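DNA primase (PDB 2AU3) probably synthesises, as an RNA polymerase, the short RNA primers from which DNA polymerase starts during DNA replication. Local coordinates at residues R133-P137 with K138-K142; V268-G272 with T273-Q277; S306-P309 with L310-A314; E339-R342 with R343-S347; Y394-M398 with E399-M403. One frame throughout, in Å; residues are numbered along the deposited sequence.

Contact 1: R133-P137 with K138-K142; sequences RGIDP and KVARK
D136 ends the loop before helix 137-142, and its backbone O starts the helical bonding by accepting from A140 N at 2.8 Å. R141 N bonds to P137 O one residue further on. The D136 carboxylate folds back over the start of the helix. Its CG stands anti to the backbone N (chi1 -165°), which carries OD2 to the first helical N-H. OD2 accepts from K138 N at 2.9 Å on its anti lone pair. That is a capping bond, made from D136 at the N-cap. The same oxygen takes a salt bridge from K138 NZ at 2.8 Å, on its syn side and somewhat out of the carboxylate plane. A weak second bond runs from K138 NZ to D136 OD1. The lysine reaches back because its chain bends at the third and fourth torsions. Two donors on OD2 fix the rotation of the carboxylate, and its charge is probably favoured by the positive end of the helix dipole. The R141 guanidinium turns one face to P137 O, which sits 3.6 Å above the centre of the guanidinium plane. I135 CG2 packs on V139 CG1 at 4.1 Å, the two side chains crossing near a right angle. I135 and V139 both rest on L257 of helix 253-261, while S261 OG bonds to D136 N. I135 also touches V130 of helix 124-132, so the turn joins three helices.

Contact 2: V268-G272 with T273-Q277; sequences VAPLG and TALTQ
P270 and T273 meet at a classic gamma turn centred on G272, where strand 267-270 runs out into a loop. The P270 side chain points into the bend. Its CB lies 3.0 Å from T273 O, a close approach of a ring carbon to a carbonyl oxygen. From CB the ring goes on to CG, which is 3.5 Å from the same T273 O. CG also meets L275, two residues beyond T273, with L275 N at 3.7 Å and L275 CB at 4.0 Å. The ring thus fills the inside of the bend: CB and CG both face T273 O, and CG has the leucine as well. The L275 side chain goes on to touch A280 of helix 277-284 and L249 of strand 247-249. The gamma turn is closed by one backbone bond, T273 N to L271 O at 2.6 Å. This bond is short but bent, and the donor sits above the carbonyl plane, away from a lone pair. G272 between them has positive phi (68°), which favours glycine. T273 OG1 makes a weak bond to A274 O. Beyond the turn, T276 is at the N-cap of helix 277-284. Its OG1 caps a backbone N just past Q277 and also bonds to G228 O. The P270 side chain is about 6 Å from that of E251, a predicted magnesium ligand of the Toprim domain. The contact brings no charged group of its own near that predicted site, and its shape rests on backbone polarity and the proline ring.

Contact 3: S306-P309 with L310-A314; sequences SAIP and LLLSA
The flat peptide carbonyl of P309 is approached by S313 from opposite faces of its plane. S313 N comes from one face at 2.9 Å and S313 OG from the other at 2.7 Å. The hydroxyl gets there because OG lies anti to the carbonyl carbon, beside the backbone N (chi1 -56°). The hydroxyl is the donor, so its proton is spent on the helix's own backbone. Were S313 replaced by an alanine, P309 O would probably lose its hydroxyl donor and keep the backbone N-H alone from this residue. The proline ring has no N-H to give to the turn before, and the helix is kinked there. After it the helical bonds run on: L311 N to A307 O at 3.1 Å, and L312 N to I308 O at 2.8 Å. I308 CG2 packs on L312 CD1 at 3.7 Å, and the two side chains run alongside each other in one direction. Helix 298-313 is the crossover of a beta-alpha-beta unit in the Toprim domain. I308, L311 and L312 pack on V318 of strand 317-321. P309 and L312 also touch Y373 of helix 363-374, while L311 faces A280 of helix 277-284.

Contact 4: E339-R342 with R343-S347; sequences EELR and RLINS
L341 has CG anti to its backbone N (chi1 178°), whereas I345 has CG1 anti to its carbonyl carbon (chi1 -73°), and these two settings bring their ends together one helical turn apart. I345 CD1 meets L341 CG at 3.9 Å and L341 CD1 at 4.1 Å, the side chains crossing at a slant. I345 CG1 also lies 3.2 Å from L341 O, so the isoleucine covers the carbonyl that its own N-H bonds to. L341 CD1 reaches L344 CD2 more loosely, at 4.4 Å. Cutting I345 back to an alanine would probably leave the end of L341 without this neighbour and open a gap beside V321. The solvent side of the helix is polar. The R343 chain bends at its second and third torsions. Its CG and CD pass E339 OE2 at 3.7 Å, while its end heads elsewhere. The charges are not in contact, since E339 OE2 and R343 NE are 5.1 Å apart. At most a loose attraction is likely between them. Regular backbone bonds carry the helix, from R343 N to E339 O through N346 N to R342 O. Further along, S347 OG bonds to L344 O at 3.0 Å. The apolar side of helix 338-347 faces the protein. L341 packs on F332 and I333 of helix 329-336, and L344 and I345 lie on V321 of strand 317-321.

Contact 5: Y394-M398 with E399-M403; sequences YKVPM and EILLM
V396 and P397 pack on I400 and L401 at the start of a short helix, 398-401, which P397 precedes as the N-cap residue. V396 makes two close apolar contacts. Its CG1 stands anti to the backbone N (chi1 -177°) and wedges between two side chains, with I400 CG2 and L401 CD2 each 3.7 Å away. V396 crosses both of them at about a right angle. The P397 ring lies along I400, CD to CG1 at 3.9 Å, with the same heading. P397 O accepts two backbone bonds. L401 N bonds at 3.3 Å, while I400 N at 2.9 Å sits well above the carbonyl plane. M398 lies on another side of the helix. Its chain bends at the second and third torsions, which brings CE to within 4.1 Å of L402 CD1, and the two side chains flank each other. M398 O accepts from L402 N at 2.9 Å. The E399 carboxylate turns back toward the loop, and its OE2 rests 3.6 Å from P397 CB. Around this turn, L401 touches F390 of helix 380-394 and T367 of helix 363-374, and V396 O bonds to H391 ND1. The short helix thus lies against two longer ones in the helical domain of the primase. After L402 the chain takes positive phi at M403, where K404 N returns to E399 O and M403 N to I400 O. This pair of bonds is that of a Schellman motif, which ends the helix.

How the contacts relate
All five contacts are local and follow one another in series along the chain; none nests in or crosses another. Contact 1 turns the loop after helix 124-132 into helix 137-142, in the N-terminal part of the catalytic core. Contact 2 closes the turn between strand 267-270 and helix 277-284. Contact 3 lies on helix 298-313 of the same Toprim domain, and these two touch: L275 CD2 is 3.8 Å from A307 CB. Contact 4 runs along helix 338-347, whose inner side meets strand 317-321, as does contact 3. Contact 5 ends the series in the helical domain, its centre about 50 Å from that of contact 1.

Contact 1: R133-P137 with K138-K142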
loop_
_atom_site.group_PDB
_atom_site.type_symbol
_atom_site.label_atom_id
_atom_site.label_comp_id
_atom_site.label_asym_id
_atom_site.label_seq_id
_atom_site.Cartn_x
_atom_site.Cartn_y
_atom_site.Cartn_z
ATOM N N ARG A 133 16.591 9.512 -1.427
ATOM C CA ARG A 133 15.556 9.486 -2.465
ATOM C C ARG A 133 14.311 10.334 -2.136
ATOM O O ARG A 133 13.318 10.283 -2.862
ATOM C CB ARG A 133 15.137 8.037 -2.747
ATOM C CG ARG A 133 16.281 7.161 -3.300
ATOM C CD ARG A 133 16.369 7.127 -4.824
ATOM N NE ARG A 133 15.196 6.473 -5.419
ATOM C CZ ARG A 133 14.501 6.952 -6.455
ATOM N NH1 ARG A 133 14.857 8.107 -7.036
ATOM N NH2 ARG A 133 13.454 6.269 -6.921
ATOM N N GLY A 134 14.352 11.091 -1.045
ATOM C CA GLY A 134 13.241 11.967 -0.708
ATOM C C GLY A 134 12.109 11.331 0.093
ATOM O O GLY A 134 11.031 11.926 0.238
ATOM N N ILE A 135 12.334 10.133 0.624
ATOM C CA ILE A 135 11.341 9.522 1.526
ATOM C C ILE A 135 11.565 9.962 2.964
ATOM O O ILE A 135 12.655 9.830 3.518
ATOM C CB ILE A 135 11.279 8.000 1.371
ATOM C CG1 ILE A 135 10.821 7.679 -0.074
ATOM C CG2 ILE A 135 10.260 7.385 2.393
ATOM C CD1 ILE A 135 11.250 6.350 -0.587
ATOM N N ASP A 136 10.532 10.529 3.559
ATOM C CA ASP A 136 10.635 11.009 4.928
ATOM C C ASP A 136 10.748 9.819 5.902
ATOM O O ASP A 136 10.003 8.847 5.778
ATOM C CB ASP A 136 9.407 11.842 5.273
ATOM C CG ASP A 136 9.606 12.658 6.525
ATOM O OD1 ASP A 136 9.906 13.871 6.429
ATOM O OD2 ASP A 136 9.530 12.158 7.656
ATOM N N PRO A 137 11.652 9.909 6.881
ATOM C CA PRO A 137 11.796 8.853 7.896
ATOM C C PRO A 137 10.477 8.533 8.588
ATOM O O PRO A 137 10.227 7.387 8.889
ATOM C CB PRO A 137 12.801 9.465 8.887
ATOM C CG PRO A 137 13.592 10.379 8.045
ATOM C CD PRO A 137 12.625 11.002 7.090
ATOM N N LYS A 138 9.608 9.520 8.778
ATOM C CA LYS A 138 8.303 9.228 9.387
ATOM C C LYS A 138 7.481 8.318 8.482
ATOM O O LYS A 138 6.818 7.400 8.970
ATOM C CB LYS A 138 7.508 10.499 9.672
ATOM C CG LYS A 138 8.212 11.487 10.638
ATOM C CD LYS A 138 7.285 12.674 10.976
ATOM C CE LYS A 138 7.380 13.819 9.953
ATOM N NZ LYS A 138 8.788 14.121 9.465
ATOM N N VAL A 139 7.533 8.573 7.170
ATOM C CA VAL A 139 6.830 7.724 6.176
ATOM C C VAL A 139 7.501 6.361 6.086
ATOM O O VAL A 139 6.819 5.351 6.020
ATOM C CB VAL A 139 6.783 8.382 4.772
ATOM C CG1 VAL A 139 6.315 7.377 3.672
ATOM C CG2 VAL A 139 5.888 9.596 4.796
ATOM N N ALA A 140 8.847 6.320 6.102
ATOM C CA ALA A 140 9.561 5.044 6.039
ATOM C C ALA A 140 9.093 4.117 7.176
ATOM O O ALA A 140 8.878 2.920 6.959
ATOM C CB ALA A 140 11.103 5.265 6.097
ATOM N N ARG A 141 8.920 4.685 8.373
ATOM C CA ARG A 141 8.429 3.949 9.532
ATOM C C ARG A 141 6.947 3.570 9.469
ATOM O O ARG A 141 6.580 2.437 9.827
ATOM C CB ARG A 141 8.677 4.743 10.797
ATOM C CG ARG A 141 10.161 4.815 11.157
ATOM C CD ARG A 141 10.425 5.471 12.487
ATOM N NE ARG A 141 9.985 6.864 12.531
ATOM C CZ ARG A 141 10.794 7.929 12.445
ATOM N NH1 ARG A 141 12.112 7.778 12.275
ATOM N NH2 ARG A 141 10.275 9.147 12.511
ATOM N N LYS A 142 6.106 4.513 9.020
ATOM C CA LYS A 142 4.683 4.226 8.836
ATOM C C LYS A 142 4.453 3.042 7.915
ATOM O O LYS A 142 3.579 2.192 8.187
ATOM C CB LYS A 142 3.930 5.431 8.277
ATOM C CG LYS A 142 2.434 5.153 8.058
ATOM C CD LYS A 142 1.762 6.397 7.501
ATOM C CE LYS A 142 0.269 6.189 7.320
ATOM N NZ LYS A 142 -0.450 5.818 8.565
#

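Contact 2: V268-G272 with T273-Q277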
loop_
_atom_site.group_PDB
_atom_site.type_symbol
_atom_site.label_atom_id
_atom_site.label_comp_id
_atom_site.label_asym_id
_atom_site.label_seq_id
_atom_site.Cartn_x
_atom_site.Cartn_y
_atom_site.Cartn_z
ATOM N N VAL A 268 -2.876 5.916 -3.952
ATOM C CA VAL A 268 -2.692 4.474 -4.138
ATOM C C VAL A 268 -1.850 4.244 -5.375
ATOM O O VAL A 268 -1.674 5.144 -6.182
ATOM C CB VAL A 268 -4.046 3.719 -4.364
ATOM C CG1 VAL A 268 -4.804 3.578 -3.023
ATOM C CG2 VAL A 268 -4.917 4.460 -5.361
ATOM N N ALA A 269 -1.323 3.035 -5.517
ATOM C CA ALA A 269 -0.572 2.690 -6.716
ATOM C C ALA A 269 -0.802 1.226 -7.058
ATOM O O ALA A 269 -1.039 0.419 -6.150
ATOM C CB ALA A 269 0.912 2.962 -6.493
ATOM N N PRO A 270 -0.741 0.856 -8.352
ATOM C CA PRO A 270 -0.912 -0.548 -8.766
ATOM C C PRO A 270 0.214 -1.395 -8.216
ATOM O O PRO A 270 1.331 -0.895 -7.994
ATOM C CB PRO A 270 -0.822 -0.487 -10.300
ATOM C CG PRO A 270 -1.146 0.913 -10.634
ATOM C CD PRO A 270 -0.587 1.746 -9.515
ATOM N N LEU A 271 -0.066 -2.659 -7.967
ATOM C CA LEU A 271 0.973 -3.468 -7.381
ATOM C C LEU A 271 1.925 -3.866 -8.455
ATOM O O LEU A 271 1.547 -4.494 -9.474
ATOM C CB LEU A 271 0.423 -4.653 -6.608
ATOM C CG LEU A 271 0.873 -4.644 -5.143
ATOM C CD1 LEU A 271 1.566 -3.340 -4.739
ATOM C CD2 LEU A 271 -0.301 -4.915 -4.241
ATOM N N GLY A 272 3.165 -3.449 -8.243
ATOM C CA GLY A 272 4.211 -3.689 -9.186
ATOM C C GLY A 272 4.047 -2.915 -10.491
ATOM O O GLY A 272 4.951 -2.135 -10.842
ATOM N N THR A 273 2.919 -3.111 -11.208
ATOM C CA THR A 273 2.825 -2.775 -12.641
ATOM C C THR A 273 1.673 -1.837 -13.067
ATOM O O THR A 273 1.318 -0.901 -12.345
ATOM C CB THR A 273 2.639 -4.050 -13.448
ATOM O OG1 THR A 273 1.312 -4.546 -13.214
ATOM C CG2 THR A 273 3.549 -5.165 -12.973
ATOM N N ALA A 274 1.107 -2.126 -14.267
ATOM C CA ALA A 274 -0.079 -1.414 -14.776
ATOM C C ALA A 274 -1.353 -1.735 -13.979
ATOM O O ALA A 274 -1.601 -2.868 -13.595
ATOM C CB ALA A 274 -0.309 -1.701 -16.255
ATOM N N LEU A 275 -2.164 -0.722 -13.782
ATOM C CA LEU A 275 -3.429 -0.898 -13.117
ATOM C C LEU A 275 -4.208 -2.048 -13.807
ATOM O O LEU A 275 -4.213 -2.148 -15.025
ATOM C CB LEU A 275 -4.216 0.412 -13.154
ATOM C CG LEU A 275 -5.600 0.345 -12.523
ATOM C CD1 LEU A 275 -5.479 0.498 -11.031
ATOM C CD2 LEU A 275 -6.472 1.461 -13.120
ATOM N N THR A 276 -4.817 -2.923 -13.014
ATOM C CA THR A 276 -5.691 -3.969 -13.549
ATOM C C THR A 276 -7.122 -3.610 -13.276
ATOM O O THR A 276 -7.402 -2.783 -12.427
ATOM C CB THR A 276 -5.419 -5.330 -12.905
ATOM O OG1 THR A 276 -5.856 -5.292 -11.537
ATOM C CG2 THR A 276 -3.899 -5.647 -12.866
ATOM N N GLN A 277 -8.044 -4.264 -13.982
ATOM C CA GLN A 277 -9.467 -4.118 -13.688
ATOM C C GLN A 277 -9.833 -4.445 -12.227
ATOM O O GLN A 277 -10.625 -3.710 -11.599
ATOM C CB GLN A 277 -10.304 -4.990 -14.648
ATOM C CG GLN A 277 -11.815 -4.685 -14.576
ATOM C CD GLN A 277 -12.137 -3.247 -15.024
ATOM O OE1 GLN A 277 -12.606 -2.414 -14.239
ATOM N NE2 GLN A 277 -11.905 -2.975 -16.273
#

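Contact 3: S306-P309 with L310-A314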
loop_
_atom_site.group_PDB
_atom_site.type_symbol
_atom_site.label_atom_id
_atom_site.label_comp_id
_atom_site.label_asym_id
_atom_site.label_seq_id
_atom_site.Cartn_x
_atom_site.Cartn_y
_atom_site.Cartn_z
ATOM N N SER A 306 -4.316 3.753 -21.095
ATOM C CA SER A 306 -4.665 2.350 -20.838
ATOM C C SER A 306 -5.463 2.139 -19.550
ATOM O O SER A 306 -6.285 1.218 -19.455
ATOM C CB SER A 306 -3.407 1.476 -20.825
ATOM O OG SER A 306 -2.676 1.675 -22.026
ATOM N N ALA A 307 -5.207 2.958 -18.537
ATOM C CA ALA A 307 -5.842 2.732 -17.221
ATOM C C ALA A 307 -7.252 3.330 -17.135
ATOM O O ALA A 307 -8.109 2.843 -16.394
ATOM C CB ALA A 307 -4.944 3.285 -16.096
ATOM N N ILE A 308 -7.487 4.384 -17.905
ATOM C CA ILE A 308 -8.737 5.148 -17.842
ATOM C C ILE A 308 -10.004 4.311 -18.101
ATOM O O ILE A 308 -10.953 4.399 -17.340
ATOM C CB ILE A 308 -8.664 6.376 -18.811
ATOM C CG1 ILE A 308 -7.774 7.463 -18.224
ATOM C CG2 ILE A 308 -10.036 6.919 -19.070
ATOM C CD1 ILE A 308 -7.398 8.629 -19.190
ATOM N N PRO A 309 -10.037 3.486 -19.155
ATOM C CA PRO A 309 -11.201 2.631 -19.389
ATOM C C PRO A 309 -11.463 1.651 -18.233
ATOM O O PRO A 309 -12.610 1.316 -17.982
ATOM C CB PRO A 309 -10.803 1.867 -20.650
ATOM C CG PRO A 309 -9.864 2.827 -21.343
ATOM C CD PRO A 309 -9.025 3.307 -20.216
ATOM N N LEU A 310 -10.415 1.181 -17.568
ATOM C CA LEU A 310 -10.645 0.303 -16.403
ATOM C C LEU A 310 -11.337 1.076 -15.287
ATOM O O LEU A 310 -12.240 0.546 -14.634
ATOM C CB LEU A 310 -9.348 -0.315 -15.867
ATOM C CG LEU A 310 -8.331 -0.841 -16.890
ATOM C CD1 LEU A 310 -7.103 -1.322 -16.141
ATOM C CD2 LEU A 310 -8.916 -1.947 -17.762
ATOM N N LEU A 311 -10.926 2.325 -15.091
ATOM C CA LEU A 311 -11.553 3.180 -14.074
ATOM C C LEU A 311 -13.007 3.524 -14.457
ATOM O O LEU A 311 -13.922 3.423 -13.617
ATOM C CB LEU A 311 -10.706 4.440 -13.815
ATOM C CG LEU A 311 -9.318 4.129 -13.217
ATOM C CD1 LEU A 311 -8.461 5.355 -13.201
ATOM C CD2 LEU A 311 -9.463 3.569 -11.791
ATOM N N LEU A 312 -13.205 3.929 -15.715
ATOM C CA LEU A 312 -14.551 4.208 -16.218
ATOM C C LEU A 312 -15.483 3.008 -16.029
ATOM O O LEU A 312 -16.583 3.167 -15.517
ATOM C CB LEU A 312 -14.533 4.717 -17.670
ATOM C CG LEU A 312 -13.814 6.049 -17.895
ATOM C CD1 LEU A 312 -13.701 6.378 -19.394
ATOM C CD2 LEU A 312 -14.493 7.205 -17.120
ATOM N N SER A 313 -15.020 1.807 -16.385
ATOM C CA SER A 313 -15.835 0.595 -16.266
ATOM C C SER A 313 -16.261 0.341 -14.826
ATOM O O SER A 313 -17.362 -0.164 -14.576
ATOM C CB SER A 313 -15.081 -0.629 -16.784
ATOM O OG SER A 313 -14.663 -0.416 -18.108
ATOM N N ALA A 314 -15.383 0.689 -13.886
ATOM C CA ALA A 314 -15.669 0.497 -12.477
ATOM C C ALA A 314 -16.538 1.625 -11.944
ATOM O O ALA A 314 -16.889 1.615 -10.779
ATOM C CB ALA A 314 -14.381 0.388 -11.687
#

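Contact 4: E339-R342 with R343-S347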
loop_
_atom_site.group_PDB
_atom_site.type_symbol
_atom_site.label_atom_id
_atom_site.label_comp_id
_atom_site.label_asym_id
_atom_site.label_seq_id
_atom_site.Cartn_x
_atom_site.Cartn_y
_atom_site.Cartn_z
ATOM N N GLU A 339 3.009 22.079 -2.555
ATOM C CA GLU A 339 1.754 22.812 -2.643
ATOM C C GLU A 339 1.364 23.048 -4.102
ATOM O O GLU A 339 0.191 22.947 -4.463
ATOM C CB GLU A 339 1.815 24.116 -1.836
ATOM C CG GLU A 339 0.476 24.857 -1.765
ATOM C CD GLU A 339 -0.688 23.975 -1.310
ATOM O OE1 GLU A 339 -0.552 23.253 -0.275
ATOM O OE2 GLU A 339 -1.736 24.008 -1.989
ATOM N N GLU A 340 2.350 23.336 -4.953
ATOM C CA GLU A 340 2.078 23.440 -6.376
ATOM C C GLU A 340 1.556 22.125 -6.955
ATOM O O GLU A 340 0.717 22.148 -7.826
ATOM C CB GLU A 340 3.307 23.909 -7.152
ATOM C CG GLU A 340 2.995 24.454 -8.552
ATOM C CD GLU A 340 1.807 25.414 -8.578
ATOM O OE1 GLU A 340 1.654 26.229 -7.649
ATOM O OE2 GLU A 340 1.013 25.350 -9.524
ATOM N N LEU A 341 2.046 20.976 -6.476
ATOM C CA LEU A 341 1.500 19.712 -6.969
ATOM C C LEU A 341 0.018 19.567 -6.571
ATOM O O LEU A 341 -0.807 19.149 -7.375
ATOM C CB LEU A 341 2.319 18.511 -6.492
ATOM C CG LEU A 341 1.780 17.156 -6.923
ATOM C CD1 LEU A 341 1.706 17.075 -8.469
ATOM C CD2 LEU A 341 2.600 15.955 -6.338
ATOM N N ARG A 342 -0.307 19.931 -5.339
ATOM C CA ARG A 342 -1.699 19.940 -4.880
ATOM C C ARG A 342 -2.546 20.833 -5.781
ATOM O O ARG A 342 -3.651 20.438 -6.217
ATOM C CB ARG A 342 -1.790 20.441 -3.441
ATOM C CG ARG A 342 -1.599 19.400 -2.370
ATOM C CD ARG A 342 -2.147 19.810 -0.992
ATOM N NE ARG A 342 -1.392 19.162 0.072
ATOM C CZ ARG A 342 -1.693 19.213 1.371
ATOM N NH1 ARG A 342 -2.767 19.876 1.802
ATOM N NH2 ARG A 342 -0.917 18.582 2.246
ATOM N N ARG A 343 -2.022 22.020 -6.089
ATOM C CA ARG A 343 -2.721 22.912 -6.991
ATOM C C ARG A 343 -2.886 22.341 -8.418
ATOM O O ARG A 343 -3.966 22.461 -9.015
ATOM C CB ARG A 343 -2.074 24.301 -6.994
ATOM C CG ARG A 343 -2.035 24.960 -5.576
ATOM C CD ARG A 343 -3.417 25.316 -5.003
ATOM N NE ARG A 343 -4.259 25.999 -5.999
ATOM C CZ ARG A 343 -4.250 27.312 -6.238
ATOM N NH1 ARG A 343 -3.447 28.117 -5.554
ATOM N NH2 ARG A 343 -5.043 27.821 -7.180
ATOM N N LEU A 344 -1.828 21.739 -8.965
ATOM C CA LEU A 344 -1.904 21.108 -10.299
ATOM C C LEU A 344 -3.032 20.058 -10.330
ATOM O O LEU A 344 -3.843 19.977 -11.279
ATOM C CB LEU A 344 -0.576 20.426 -10.638
ATOM C CG LEU A 344 -0.516 19.829 -12.072
ATOM C CD1 LEU A 344 -0.532 20.964 -13.095
ATOM C CD2 LEU A 344 0.723 18.974 -12.264
ATOM N N ILE A 345 -3.053 19.239 -9.286
ATOM C CA ILE A 345 -4.009 18.169 -9.175
ATOM C C ILE A 345 -5.424 18.763 -9.146
ATOM O O ILE A 345 -6.274 18.405 -9.975
ATOM C CB ILE A 345 -3.681 17.310 -7.931
ATOM C CG1 ILE A 345 -2.427 16.470 -8.199
ATOM C CG2 ILE A 345 -4.888 16.411 -7.537
ATOM C CD1 ILE A 345 -1.836 15.788 -6.950
ATOM N N ASN A 346 -5.645 19.717 -8.243
ATOM C CA ASN A 346 -6.919 20.433 -8.189
ATOM C C ASN A 346 -7.384 21.139 -9.479
ATOM O O ASN A 346 -8.588 21.098 -9.827
ATOM C CB ASN A 346 -6.939 21.408 -7.008
ATOM C CG ASN A 346 -8.325 22.018 -6.779
ATOM O OD1 ASN A 346 -9.217 21.364 -6.230
ATOM N ND2 ASN A 346 -8.511 23.275 -7.210
ATOM N N SER A 347 -6.442 21.761 -10.189
ATOM C CA SER A 347 -6.726 22.487 -11.433
ATOM C C SER A 347 -7.037 21.572 -12.630
ATOM O O SER A 347 -7.474 22.047 -13.688
ATOM C CB SER A 347 -5.549 23.402 -11.794
ATOM O OG SER A 347 -4.509 22.670 -12.471
#

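Contact 5: Y394-M398 with E399-M403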
loop_
_atom_site.group_PDB
_atom_site.type_symbol
_atom_site.label_atom_id
_atom_site.label_comp_id
_atom_site.label_asym_id
_atom_site.label_seq_id
_atom_site.Cartn_x
_atom_site.Cartn_y
_atom_site.Cartn_z
ATOM N N TYR A 394 -20.091 20.242 -31.275
ATOM C CA TYR A 394 -19.296 20.079 -32.519
ATOM C C TYR A 394 -20.042 19.523 -33.744
ATOM O O TYR A 394 -19.439 19.309 -34.793
ATOM C CB TYR A 394 -18.044 19.240 -32.232
ATOM C CG TYR A 394 -17.191 19.873 -31.153
ATOM C CD1 TYR A 394 -16.367 20.957 -31.442
ATOM C CD2 TYR A 394 -17.230 19.402 -29.840
ATOM C CE1 TYR A 394 -15.594 21.542 -30.467
ATOM C CE2 TYR A 394 -16.456 19.975 -28.855
ATOM C CZ TYR A 394 -15.639 21.050 -29.179
ATOM O OH TYR A 394 -14.862 21.632 -28.219
ATOM N N LYS A 395 -21.350 19.309 -33.582
ATOM C CA LYS A 395 -22.248 18.855 -34.656
ATOM C C LYS A 395 -21.983 17.430 -35.151
ATOM O O LYS A 395 -22.495 17.015 -36.201
ATOM C CB LYS A 395 -22.226 19.855 -35.823
ATOM C CG LYS A 395 -22.971 21.157 -35.532
ATOM C CD LYS A 395 -23.167 21.976 -36.800
ATOM C CE LYS A 395 -22.798 23.428 -36.568
ATOM N NZ LYS A 395 -22.197 24.060 -37.778
ATOM N N VAL A 396 -21.208 16.672 -34.380
ATOM C CA VAL A 396 -20.938 15.286 -34.720
ATOM C C VAL A 396 -22.202 14.466 -34.441
ATOM O O VAL A 396 -22.769 14.567 -33.352
ATOM C CB VAL A 396 -19.715 14.747 -33.949
ATOM C CG1 VAL A 396 -19.394 13.305 -34.368
ATOM C CG2 VAL A 396 -18.513 15.637 -34.205
ATOM N N PRO A 397 -22.675 13.709 -35.440
ATOM C CA PRO A 397 -23.951 12.984 -35.323
ATOM C C PRO A 397 -23.972 12.031 -34.125
ATOM O O PRO A 397 -22.976 11.368 -33.835
ATOM C CB PRO A 397 -24.039 12.208 -36.645
ATOM C CG PRO A 397 -23.201 13.009 -37.608
ATOM C CD PRO A 397 -22.050 13.512 -36.763
ATOM N N MET A 398 -25.102 12.003 -33.427
ATOM C CA MET A 398 -25.278 11.163 -32.253
ATOM C C MET A 398 -24.906 9.690 -32.506
ATOM O O MET A 398 -24.422 8.987 -31.607
ATOM C CB MET A 398 -26.720 11.288 -31.734
ATOM C CG MET A 398 -26.977 12.572 -30.927
ATOM S SD MET A 398 -25.912 12.720 -29.442
ATOM C CE MET A 398 -26.474 11.322 -28.493
ATOM N N GLU A 399 -25.118 9.241 -33.738
ATOM C CA GLU A 399 -24.864 7.859 -34.110
ATOM C C GLU A 399 -23.369 7.559 -34.310
ATOM O O GLU A 399 -22.945 6.408 -34.183
ATOM C CB GLU A 399 -25.715 7.437 -35.335
ATOM C CG GLU A 399 -26.192 8.574 -36.255
ATOM C CD GLU A 399 -27.309 9.434 -35.659
ATOM O OE1 GLU A 399 -28.416 8.896 -35.390
ATOM O OE2 GLU A 399 -27.087 10.654 -35.464
ATOM N N ILE A 400 -22.573 8.592 -34.590
ATOM C CA ILE A 400 -21.109 8.466 -34.598
ATOM C C ILE A 400 -20.580 8.348 -33.158
ATOM O O ILE A 400 -19.791 7.455 -32.838
ATOM C CB ILE A 400 -20.442 9.694 -35.306
ATOM C CG1 ILE A 400 -20.820 9.776 -36.799
ATOM C CG2 ILE A 400 -18.917 9.700 -35.082
ATOM C CD1 ILE A 400 -20.633 8.471 -37.595
ATOM N N LEU A 401 -21.038 9.258 -32.300
ATOM C CA LEU A 401 -20.647 9.299 -30.902
ATOM C C LEU A 401 -21.057 8.060 -30.095
ATOM O O LEU A 401 -20.341 7.643 -29.186
ATOM C CB LEU A 401 -21.196 10.561 -30.230
ATOM C CG LEU A 401 -20.809 11.909 -30.850
ATOM C CD1 LEU A 401 -21.521 13.041 -30.106
ATOM C CD2 LEU A 401 -19.284 12.099 -30.841
ATOM N N LEU A 402 -22.207 7.488 -30.418
ATOM C CA LEU A 402 -22.683 6.301 -29.707
ATOM C C LEU A 402 -22.197 4.994 -30.351
ATOM O O LEU A 402 -22.578 3.900 -29.917
ATOM C CB LEU A 402 -24.204 6.330 -29.567
ATOM C CG LEU A 402 -24.741 7.446 -28.672
ATOM C CD1 LEU A 402 -26.202 7.211 -28.322
ATOM C CD2 LEU A 402 -23.902 7.586 -27.386
ATOM N N MET A 403 -21.331 5.127 -31.359
ATOM C CA MET A 403 -20.736 4.000 -32.078
ATOM C C MET A 403 -21.792 3.052 -32.669
ATOM O O MET A 403 -21.614 1.825 -32.676
ATOM C CB MET A 403 -19.691 3.259 -31.212
ATOM C CG MET A 403 -18.275 3.880 -31.282
ATOM S SD MET A 403 -16.939 2.994 -30.389
ATOM C CE MET A 403 -17.513 3.070 -28.723
#